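Local coordinates for protein multiheme cytochrome cf (Carboxydothermus ferrireducens DSM 11255, PDB 6QVM) that is an undecaheme c-type cytochrome of the S-layer that probably carries electrons to insoluble extracellular Fe(III) while anchored through an S-layer-binding domain, at residues 125-130 with 195-200; 137-142 with 207-212; 144-149 with 168-173. All coordinates share one frame; numbering follows the deposited sequence.

Contact 1 (125-130 with 195-200); sequences GNITKQ and AAASRT
The methyl group of Ala197 points toward 125-130 and packs against the backbone of Ile127 and Thr128, with CB 3.9 Å from the carbonyl oxygen of Ile127. Its hydrophobic partner is one branch of the isoleucine: CG2 of Ile127 stands 4.2 Å from CB of Ala197, while CG1, anti to the backbone N (chi1 -180°), runs off on another course. Both residues also meet Leu132 of helix 129-139 and Val202 of helix 199-212, so the small apolar contact belongs to the packing between two helix starts. Lys129 behaves differently. Its first carbon, CB, lies 3.6 Å from the carbonyl oxygen of Ala195, but beyond CG the chain extends away, and NZ is hydrogen-bonded to the backbone oxygen of Ser181.

Two backbone bonds join the segments. The amide N of Lys129 donates to O of Ala195 over 2.9 Å, and the return bond runs from N of Ala197 to O of Ile127 at 3.1 Å. The oxygen of Ile127 also accepts from a water 2.6 Å away from that O atom, and the same water donates to O of Ala197, so a second link runs alongside the direct one.

Together the two amide bonds flank Thr128 and Ala196. This is a single beta bridge, with the bond pattern of an antiparallel non-hydrogen-bonded pair, set where two helices begin: Thr128 is both a bridge residue and the N-cap of helix 129-139, and Ser198, two residues after Ala196, is the N-cap of helix 199-212.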
# COMPACT_ATOMS: atom_id res chain seq x y z
N GLY A 125 24.57 -13.02 -36.12
CA GLY A 125 25.80 -13.79 -36.10
C GLY A 125 26.60 -13.57 -34.82
O GLY A 125 26.23 -12.82 -33.93
N ASN A 126 27.72 -14.28 -34.76
CA ASN A 126 28.63 -14.14 -33.63
C ASN A 126 29.53 -12.92 -33.81
O ASN A 126 29.84 -12.51 -34.93
CB ASN A 126 29.47 -15.41 -33.46
CG ASN A 126 28.61 -16.62 -33.15
OD1 ASN A 126 27.39 -16.52 -33.07
ND2 ASN A 126 29.24 -17.77 -32.98
N ILE A 127 29.93 -12.34 -32.68
CA ILE A 127 30.60 -11.04 -32.69
C ILE A 127 32.01 -11.17 -33.27
O ILE A 127 32.76 -12.10 -32.95
CB ILE A 127 30.63 -10.46 -31.27
CG1 ILE A 127 31.32 -9.10 -31.25
CG2 ILE A 127 31.31 -11.42 -30.29
CD1 ILE A 127 30.38 -7.94 -31.43
N THR A 128 32.37 -10.23 -34.14
CA THR A 128 33.71 -10.15 -34.68
C THR A 128 34.46 -8.98 -34.07
O THR A 128 33.87 -8.08 -33.46
CB THR A 128 33.69 -10.02 -36.21
OG1 THR A 128 33.09 -8.77 -36.59
CG2 THR A 128 32.91 -11.17 -36.85
N LYS A 129 35.78 -9.00 -34.24
CA LYS A 129 36.64 -8.00 -33.63
C LYS A 129 36.30 -6.60 -34.11
O LYS A 129 36.44 -5.63 -33.35
CB LYS A 129 38.10 -8.34 -33.94
CG LYS A 129 39.14 -7.53 -33.18
CD LYS A 129 40.39 -8.36 -33.00
CE LYS A 129 41.56 -7.54 -32.48
NZ LYS A 129 42.74 -8.42 -32.28
N GLN A 130 35.84 -6.46 -35.35
CA GLN A 130 35.57 -5.12 -35.87
C GLN A 130 34.22 -4.60 -35.39
O GLN A 130 34.08 -3.40 -35.12
CB GLN A 130 35.64 -5.11 -37.39
CG GLN A 130 34.56 -5.91 -38.10
CD GLN A 130 34.68 -5.84 -39.61
OE1 GLN A 130 34.66 -4.77 -40.20
NE2 GLN A 130 34.81 -7.01 -40.24
N ALA A 195 38.30 -11.53 -37.60
CA ALA A 195 38.42 -12.63 -36.66
C ALA A 195 37.31 -12.55 -35.63
O ALA A 195 36.92 -11.46 -35.20
CB ALA A 195 39.78 -12.61 -35.97
N ALA A 196 36.77 -13.70 -35.25
CA ALA A 196 35.78 -13.74 -34.18
C ALA A 196 36.41 -13.25 -32.88
O ALA A 196 37.48 -13.72 -32.49
CB ALA A 196 35.24 -15.16 -34.00
N ALA A 197 35.78 -12.26 -32.25
CA ALA A 197 36.28 -11.76 -30.98
C ALA A 197 36.25 -12.86 -29.93
O ALA A 197 35.24 -13.56 -29.78
CB ALA A 197 35.45 -10.57 -30.53
N SER A 198 37.35 -13.01 -29.21
CA SER A 198 37.39 -14.00 -28.15
C SER A 198 36.68 -13.48 -26.90
O SER A 198 36.50 -12.28 -26.72
CB SER A 198 38.83 -14.39 -27.81
OG SER A 198 39.57 -13.26 -27.37
N ARG A 199 36.28 -14.42 -26.05
CA ARG A 199 35.63 -14.07 -24.80
C ARG A 199 36.45 -13.04 -24.01
O ARG A 199 35.89 -12.10 -23.43
CB ARG A 199 35.41 -15.34 -23.99
CG ARG A 199 34.75 -15.13 -22.63
CD ARG A 199 33.87 -16.29 -22.23
NE ARG A 199 32.46 -15.96 -22.50
CZ ARG A 199 31.61 -16.72 -23.19
NH1 ARG A 199 32.00 -17.88 -23.72
NH2 ARG A 199 30.35 -16.33 -23.36
N THR A 200 37.77 -13.22 -23.98
CA THR A 200 38.65 -12.29 -23.27
C THR A 200 38.50 -10.87 -23.79
O THR A 200 38.45 -9.91 -23.01
CB THR A 200 40.10 -12.76 -23.39
OG1 THR A 200 40.28 -13.98 -22.65
CG2 THR A 200 41.07 -11.70 -22.88
O HOH W 1 32.83 -14.19 -31.46

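Contact 2 (137-142 with 207-212); sequences MVALKA and NAVQAK
Leu140 lays its CD2 methyl over the side of helix 199-212, where it overlaps Val209 and the aliphatic chain of Lys212. The setting is a helix-to-helix contact at the C-terminal ends of helices 129-139 and 199-212. Helix 102-113 joins the group through Phe109, which touches both Ala139 and Val209. Such a cluster of three helices is consistent with the S-layer-binding domain of this cytochrome.

CD2 of Leu140 comes 3.8 Å from CA of Val209, close enough to rest on the helix backbone itself. CG2 of Val209 is shared, meeting Ala139 CB at 4.0 Å as well as the leucine methyl. The valine turns this branch inward because CG1 lies anti to the backbone N (chi1 180°), which leaves CG2 beside that nitrogen.

On the solvent side, contact passes to the two lysines. Lys141 leaves the helix with positive phi in a Schellman motif, its N bonded to O of Val138 and the following N, of Ala142, to O of Met137. The side chains of Lys141 and Lys212 meet nearly perpendicular, carbon against carbon. Lys141 NZ and Lys212 NZ are 5.4 Å apart, and these like charges probably repel mildly, eased by solvent at this exposed edge. The extended chain of Lys212 brings its CE to 3.7 Å from the carbonyl oxygen of Leu140.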
# COMPACT_ATOMS: atom_id res chain seq x y z
N MET A 137 32.15 1.65 -29.47
CA MET A 137 32.09 3.08 -29.72
C MET A 137 30.71 3.64 -29.38
O MET A 137 30.59 4.70 -28.76
CB MET A 137 32.44 3.36 -31.18
CG MET A 137 32.25 4.80 -31.59
SD MET A 137 32.14 4.97 -33.38
CE MET A 137 30.64 4.06 -33.70
N VAL A 138 29.65 2.93 -29.79
CA VAL A 138 28.29 3.32 -29.43
C VAL A 138 28.14 3.37 -27.92
O VAL A 138 27.75 4.39 -27.34
CB VAL A 138 27.27 2.36 -30.05
CG1 VAL A 138 25.86 2.76 -29.65
CG2 VAL A 138 27.41 2.32 -31.56
N ALA A 139 28.48 2.26 -27.26
CA ALA A 139 28.24 2.15 -25.82
C ALA A 139 29.03 3.18 -25.04
O ALA A 139 28.53 3.74 -24.05
CB ALA A 139 28.55 0.73 -25.34
N LEU A 140 30.27 3.45 -25.44
CA LEU A 140 31.04 4.50 -24.79
C LEU A 140 30.69 5.89 -25.30
O LEU A 140 31.30 6.87 -24.86
CB LEU A 140 32.55 4.26 -24.95
CG LEU A 140 33.12 3.07 -24.19
CD1 LEU A 140 34.62 3.23 -23.99
CD2 LEU A 140 32.41 2.90 -22.86
N LYS A 141 29.73 5.99 -26.22
CA LYS A 141 29.26 7.25 -26.79
C LYS A 141 30.45 8.12 -27.21
O LYS A 141 30.60 9.28 -26.81
CB LYS A 141 28.35 7.99 -25.81
CG LYS A 141 27.10 7.22 -25.43
CD LYS A 141 26.21 8.02 -24.50
CE LYS A 141 26.98 8.51 -23.28
NZ LYS A 141 26.07 8.89 -22.17
N ALA A 142 31.30 7.52 -28.04
CA ALA A 142 32.58 8.12 -28.42
C ALA A 142 32.66 8.35 -29.93
O ALA A 142 33.74 8.30 -30.51
CB ALA A 142 33.74 7.25 -27.95
N ASN A 207 34.20 -4.53 -19.57
CA ASN A 207 34.74 -3.87 -18.38
C ASN A 207 34.92 -2.38 -18.61
O ASN A 207 34.70 -1.57 -17.69
CB ASN A 207 36.06 -4.52 -17.97
CG ASN A 207 35.88 -5.93 -17.43
OD1 ASN A 207 34.77 -6.32 -17.06
ND2 ASN A 207 36.96 -6.70 -17.41
N ALA A 208 35.32 -1.99 -19.82
CA ALA A 208 35.47 -0.57 -20.13
C ALA A 208 34.12 0.15 -20.14
O ALA A 208 34.03 1.32 -19.76
CB ALA A 208 36.18 -0.39 -21.46
N VAL A 209 33.06 -0.54 -20.58
CA VAL A 209 31.72 0.01 -20.48
C VAL A 209 31.30 0.12 -19.02
O VAL A 209 30.72 1.13 -18.60
CB VAL A 209 30.72 -0.84 -21.29
CG1 VAL A 209 29.33 -0.27 -21.17
CG2 VAL A 209 31.15 -0.95 -22.74
N GLN A 210 31.61 -0.90 -18.22
CA GLN A 210 31.27 -0.86 -16.80
C GLN A 210 32.06 0.21 -16.05
O GLN A 210 31.56 0.76 -15.06
CB GLN A 210 31.51 -2.23 -16.16
CG GLN A 210 30.37 -3.21 -16.34
CD GLN A 210 30.67 -4.57 -15.74
OE1 GLN A 210 31.73 -5.15 -15.99
NE2 GLN A 210 29.76 -5.08 -14.93
N ALA A 211 33.28 0.50 -16.50
CA ALA A 211 34.06 1.55 -15.85
C ALA A 211 33.45 2.92 -16.11
O ALA A 211 33.47 3.79 -15.23
CB ALA A 211 35.51 1.51 -16.34
N LYS A 212 32.89 3.14 -17.30
CA LYS A 212 32.31 4.43 -17.63
C LYS A 212 30.97 4.65 -16.95
O LYS A 212 30.64 5.79 -16.59
CB LYS A 212 32.15 4.58 -19.14
CG LYS A 212 31.71 5.97 -19.57
CD LYS A 212 31.16 5.99 -20.98
CE LYS A 212 30.42 7.29 -21.26
NZ LYS A 212 31.33 8.46 -21.28

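Contact 3 (144-149 with 168-173); sequences GEVAKV and QKALVW
Val146 sends its two methyl groups to different parts of helix 165-176, and around them the packing is close. CG2 of Val146 stands 3.3 Å above the plane of the Trp173 ring, displaced toward the rim, with CD2 of the indole 3.6 Å away. The valine and tryptophan side chains are nearly perpendicular. The other branch, CG1 of Val146, which lies anti to the backbone N (chi1 164°), presses on the helix itself and comes 3.5 Å from N of Ala170, with CB of Lys169 close by. Met137 of helix 129-139 touches both Val146 and Trp173, so this buried side is continuous with the neighbouring helix.

The motif is a type I beta turn from Val146 to Val149 packed on the flank of helix 165-176, and the turn carries Val149 back against that helix. There CG2 of Val149 occupies the position between its own backbone N and carbonyl carbon (chi1 of CG1 -62°) and approaches CB of Lys169 at 3.6 Å. The two side chains lie alongside, pointing opposite ways.

Toward solvent the contact becomes polar and rests on the long chain of Lys169. Its bend at chi3 lets NZ of Lys169 donate a hydrogen bond to O of Val149 at 2.9 Å, nearly in line with the C=O bond at 164°. Ala147 O is farther from the same nitrogen. With an alanine here in place of Lys169, the Val149 carbonyl is likely to lose its ammonium partner and the turn its polar tie to the helix. The contact is thin on the exposed flank beside Trp173, where Glu145 merely brushes the indole: CG of Glu145 lies 4.1 Å from NE1 of Trp173, and the carboxylate turns off from the ring.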
# COMPACT_ATOMS: atom_id res chain seq x y z
N GLY A 144 32.50 10.99 -31.54
CA GLY A 144 33.29 12.17 -31.82
C GLY A 144 34.77 11.98 -31.53
O GLY A 144 35.62 12.70 -32.06
N GLU A 145 35.08 11.01 -30.67
CA GLU A 145 36.47 10.63 -30.45
C GLU A 145 36.98 9.71 -31.55
O GLU A 145 38.19 9.66 -31.81
CB GLU A 145 36.62 9.96 -29.09
CG GLU A 145 37.99 10.12 -28.46
CD GLU A 145 38.30 11.57 -28.12
OE1 GLU A 145 37.35 12.33 -27.85
OE2 GLU A 145 39.49 11.94 -28.14
N VAL A 146 36.08 8.99 -32.21
CA VAL A 146 36.46 8.05 -33.26
C VAL A 146 36.67 8.79 -34.58
O VAL A 146 37.58 8.45 -35.35
CB VAL A 146 35.40 6.95 -33.38
CG1 VAL A 146 35.54 6.19 -34.69
CG2 VAL A 146 35.51 6.00 -32.20
N ALA A 147 35.85 9.80 -34.86
CA ALA A 147 36.05 10.60 -36.07
C ALA A 147 37.33 11.43 -36.03
O ALA A 147 37.70 12.01 -37.05
CB ALA A 147 34.84 11.52 -36.28
N LYS A 148 38.00 11.50 -34.88
CA LYS A 148 39.20 12.30 -34.73
C LYS A 148 40.46 11.61 -35.24
O LYS A 148 41.55 12.17 -35.09
CB LYS A 148 39.40 12.69 -33.26
CG LYS A 148 38.89 14.07 -32.91
CD LYS A 148 39.33 14.50 -31.53
N VAL A 149 40.35 10.41 -35.81
CA VAL A 149 41.52 9.72 -36.35
C VAL A 149 41.55 9.92 -37.85
O VAL A 149 40.51 9.98 -38.52
CB VAL A 149 41.55 8.22 -35.97
CG1 VAL A 149 41.62 8.04 -34.46
CG2 VAL A 149 40.35 7.49 -36.56
N GLN A 168 36.12 0.93 -39.40
CA GLN A 168 37.54 1.14 -39.62
C GLN A 168 38.15 2.07 -38.58
O GLN A 168 39.10 1.71 -37.88
CB GLN A 168 37.79 1.69 -41.03
CG GLN A 168 37.79 0.62 -42.11
CD GLN A 168 38.18 1.17 -43.47
OE1 GLN A 168 38.12 2.37 -43.70
NE2 GLN A 168 38.59 0.29 -44.37
N LYS A 169 37.60 3.28 -38.46
CA LYS A 169 38.15 4.24 -37.50
C LYS A 169 37.94 3.77 -36.07
O LYS A 169 38.78 4.01 -35.19
CB LYS A 169 37.53 5.61 -37.72
CG LYS A 169 36.93 5.80 -39.11
CD LYS A 169 36.74 7.28 -39.42
CE LYS A 169 38.06 7.94 -39.74
NZ LYS A 169 37.95 9.42 -39.71
N ALA A 170 36.82 3.09 -35.81
CA ALA A 170 36.53 2.61 -34.46
C ALA A 170 37.53 1.56 -34.03
O ALA A 170 37.98 1.55 -32.88
CB ALA A 170 35.11 2.06 -34.39
N LEU A 171 37.89 0.66 -34.94
CA LEU A 171 38.83 -0.41 -34.60
C LEU A 171 40.20 0.14 -34.23
O LEU A 171 40.90 -0.45 -33.41
CB LEU A 171 38.93 -1.40 -35.76
CG LEU A 171 39.69 -2.71 -35.57
CD1 LEU A 171 39.24 -3.44 -34.32
CD2 LEU A 171 39.49 -3.59 -36.80
N VAL A 172 40.60 1.26 -34.83
CA VAL A 172 41.89 1.86 -34.51
C VAL A 172 41.80 2.65 -33.21
O VAL A 172 42.73 2.62 -32.39
CB VAL A 172 42.38 2.73 -35.69
CG1 VAL A 172 43.73 3.33 -35.38
CG2 VAL A 172 42.41 1.90 -36.96
N TRP A 173 40.71 3.39 -33.02
CA TRP A 173 40.47 4.06 -31.74
C TRP A 173 40.53 3.07 -30.58
O TRP A 173 41.16 3.33 -29.55
CB TRP A 173 39.12 4.78 -31.76
CG TRP A 173 38.57 5.08 -30.39
CD1 TRP A 173 38.99 6.06 -29.54
CD2 TRP A 173 37.51 4.39 -29.72
NE1 TRP A 173 38.25 6.02 -28.38
CE2 TRP A 173 37.33 5.01 -28.47
CE3 TRP A 173 36.68 3.31 -30.06
CZ2 TRP A 173 36.37 4.58 -27.55
CZ3 TRP A 173 35.73 2.89 -29.15
CH2 TRP A 173 35.58 3.53 -27.92

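Contacts 1 and 2 tie the same two helices, 129-139 and 199-212, at opposite ends, the first near their starts and the second near their finishes, with centres about 17 Å apart and no direct touch. Contact 3 bridges the gap from the side. Its centre is about 14 Å from that of contact 2, which it meets where Met137 CG lies 3.5 Å from Val146 CG2, and about 19 Å from that of contact 1, reached where Leu171 CD1 lies 3.7 Å from Lys129 O. All three centres sit 39 to 52 Å from the centre of the chain, a peripheral position consistent with S-layer attachment by a module distinct from the heme-bearing part.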